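Local coordinates for protein borrelidin polyketide synthase, type I (Streptomyces parvulus, PDB 6OBT) that probably dehydrates beta-hydroxyacyl intermediates to unsaturated ones during assembly of the polyketide borrelidin, at residues A[56-61]-A[123-128]. Sequence-based numbering, arbitrary orientation.
Sequences RVWTGR and VVVTET
With CG set anti to its carbonyl carbon (chi1 -76°), Trp58 swings its indole back over its own strand and obliquely across Val125, so that CZ3 comes within 3.5 Å of Val125 CG2. That methyl is in turn the branch of Val125 lying anti to the carbonyl carbon, chi1 of 176° sending the other branch, CG1, opposite the backbone N. Nearer the backbone, Trp58 CB rests 4.0 Å from Val123 CB, and the carbonyl oxygen of Val123 meets the edge of the indole in its plane. The broad ring can thus span two residues of the partner strand, while the beta-branched valines suit the extended backbone and offer it compact apolar surfaces. Arg56 shares this face: Trp58 CZ2 lies 3.6 Å above one face of the Arg56 guanidinium, offset toward that group's rim, and the charge of Arg56 is met by a salt bridge to Asp50.

On the opposite face Val57 and Val124 stand side by side as a non-hydrogen-bonded pair, CG2 of Val57 3.9 Å from CG2 of Val124. Flanking them, Arg56 with Val125 and Trp58 with Val123 are hydrogen-bonded pairs of an antiparallel arrangement. The bond from Val125 N to Arg56 O is 2.8 Å long and nearly straight (171° at the hydrogen), and Val123 O receives Trp58 N as well as a CA-H...O contact from Val57.

In the double hot-dog fold of polyketide synthase dehydratases, helix 83-97 packs against the Trp58 side: Ala93 touches Trp58 and Val125, Leu89 touches Val123, and OE1 of Gln96 accepts a hydrogen bond from the indole NE1. Val57 packs on Leu51 of its own chain and on Leu51 of the second subunit, while strands 47-50 and 134-142 flank the pair.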
loop_
_atom_site.group_PDB
_atom_site.type_symbol
_atom_site.label_atom_id
_atom_site.label_comp_id
_atom_site.label_asym_id
_atom_site.label_seq_id
_atom_site.Cartn_x
_atom_site.Cartn_y
_atom_site.Cartn_z
ATOM N N ARG A 56 7.572 1.191 -4.951
ATOM C CA ARG A 56 7.477 0.748 -3.569
ATOM C C ARG A 56 6.990 1.928 -2.752
ATOM O O ARG A 56 7.522 3.036 -2.893
ATOM C CB ARG A 56 8.817 0.255 -3.014
ATOM C CG ARG A 56 9.473 -0.880 -3.784
ATOM C CD ARG A 56 10.649 -1.443 -2.984
ATOM N NE ARG A 56 10.262 -1.782 -1.612
ATOM C CZ ARG A 56 11.107 -2.211 -0.679
ATOM N NH1 ARG A 56 12.397 -2.347 -0.965
ATOM N NH2 ARG A 56 10.665 -2.497 0.540
ATOM N N VAL A 57 6.023 1.692 -1.874
ATOM C CA VAL A 57 5.424 2.765 -1.087
ATOM C C VAL A 57 5.561 2.427 0.388
ATOM O O VAL A 57 5.185 1.330 0.812
ATOM C CB VAL A 57 3.949 2.986 -1.460
ATOM C CG1 VAL A 57 3.335 4.082 -0.571
ATOM C CG2 VAL A 57 3.832 3.375 -2.926
ATOM N N TRP A 58 6.114 3.362 1.164
ATOM C CA TRP A 58 6.123 3.254 2.617
ATOM C C TRP A 58 4.955 4.074 3.151
ATOM O O TRP A 58 4.674 5.166 2.649
ATOM C CB TRP A 58 7.453 3.750 3.227
ATOM C CG TRP A 58 8.609 2.772 3.058
ATOM C CD1 TRP A 58 9.158 1.953 4.014
ATOM C CD2 TRP A 58 9.333 2.519 1.853
ATOM N NE1 TRP A 58 10.191 1.210 3.470
ATOM C CE2 TRP A 58 10.315 1.546 2.146
ATOM C CE3 TRP A 58 9.240 3.015 0.543
ATOM C CZ2 TRP A 58 11.190 1.057 1.177
ATOM C CZ3 TRP A 58 10.121 2.530 -0.415
ATOM C CH2 TRP A 58 11.079 1.561 -0.092
ATOM N N THR A 59 4.269 3.544 4.161
ATOM C CA THR A 59 3.037 4.147 4.646
ATOM C C THR A 59 3.072 4.249 6.159
ATOM O O THR A 59 3.669 3.408 6.844
ATOM C CB THR A 59 1.769 3.332 4.226
ATOM O OG1 THR A 59 1.739 2.079 4.921
ATOM C CG2 THR A 59 1.754 3.053 2.732
ATOM N N GLY A 60 2.416 5.282 6.671
ATOM C CA GLY A 60 2.258 5.427 8.102
ATOM C C GLY A 60 1.168 6.420 8.432
ATOM O O GLY A 60 0.600 7.072 7.554
ATOM N N ARG A 61 0.892 6.534 9.731
ATOM C CA ARG A 61 -0.024 7.522 10.283
ATOM C C ARG A 61 0.731 8.380 11.295
ATOM O O ARG A 61 1.342 7.842 12.225
ATOM C CB ARG A 61 -1.200 6.844 10.976
ATOM C CG ARG A 61 -2.325 7.784 11.368
ATOM C CD ARG A 61 -3.504 7.015 11.932
ATOM N NE ARG A 61 -3.165 6.317 13.172
ATOM C CZ ARG A 61 -4.015 5.564 13.864
ATOM N NH1 ARG A 61 -5.263 5.406 13.438
ATOM N NH2 ARG A 61 -3.619 4.967 14.982
ATOM N N VAL A 123 5.626 7.463 1.399
ATOM C CA VAL A 123 6.905 7.657 0.732
ATOM C C VAL A 123 6.899 6.762 -0.499
ATOM O O VAL A 123 6.812 5.537 -0.377
ATOM C CB VAL A 123 8.095 7.325 1.644
ATOM C CG1 VAL A 123 9.394 7.725 0.964
ATOM C CG2 VAL A 123 7.976 8.054 2.999
ATOM N N VAL A 124 7.026 7.364 -1.674
ATOM C CA VAL A 124 6.830 6.660 -2.932
ATOM C C VAL A 124 8.158 6.611 -3.666
ATOM O O VAL A 124 8.684 7.655 -4.075
ATOM C CB VAL A 124 5.760 7.332 -3.800
ATOM C CG1 VAL A 124 5.713 6.656 -5.153
ATOM C CG2 VAL A 124 4.389 7.280 -3.107
ATOM N N VAL A 125 8.688 5.408 -3.858
ATOM C CA VAL A 125 9.973 5.223 -4.522
ATOM C C VAL A 125 9.723 4.526 -5.847
ATOM O O VAL A 125 9.073 3.474 -5.889
ATOM C CB VAL A 125 10.952 4.434 -3.638
ATOM C CG1 VAL A 125 12.248 4.173 -4.403
ATOM C CG2 VAL A 125 11.235 5.225 -2.339
ATOM N N THR A 126 10.224 5.121 -6.931
ATOM C CA THR A 126 9.927 4.662 -8.279
ATOM C C THR A 126 11.219 4.414 -9.047
ATOM O O THR A 126 12.111 5.273 -9.077
ATOM C CB THR A 126 9.050 5.679 -9.020
ATOM O OG1 THR A 126 7.915 6.012 -8.207
ATOM C CG2 THR A 126 8.552 5.087 -10.331
ATOM N N GLU A 127 11.324 3.239 -9.660
ATOM C CA GLU A 127 12.493 2.952 -10.478
ATOM C C GLU A 127 12.465 3.811 -11.740
ATOM O O GLU A 127 11.412 4.271 -12.186
ATOM C CB GLU A 127 12.554 1.466 -10.833
ATOM C CG GLU A 127 12.809 0.562 -9.637
ATOM C CD GLU A 127 12.281 -0.849 -9.845
ATOM O OE1 GLU A 127 12.419 -1.376 -10.968
ATOM O OE2 GLU A 127 11.729 -1.430 -8.884
ATOM N N THR A 128 13.642 4.047 -12.304
ATOM C CA THR A 128 13.788 4.903 -13.474
ATOM C C THR A 128 14.296 4.076 -14.647
ATOM O O THR A 128 14.452 2.854 -14.560
ATOM C CB THR A 128 14.742 6.068 -13.192
ATOM O OG1 THR A 128 16.058 5.559 -12.942
ATOM C CG2 THR A 128 14.279 6.865 -11.981
#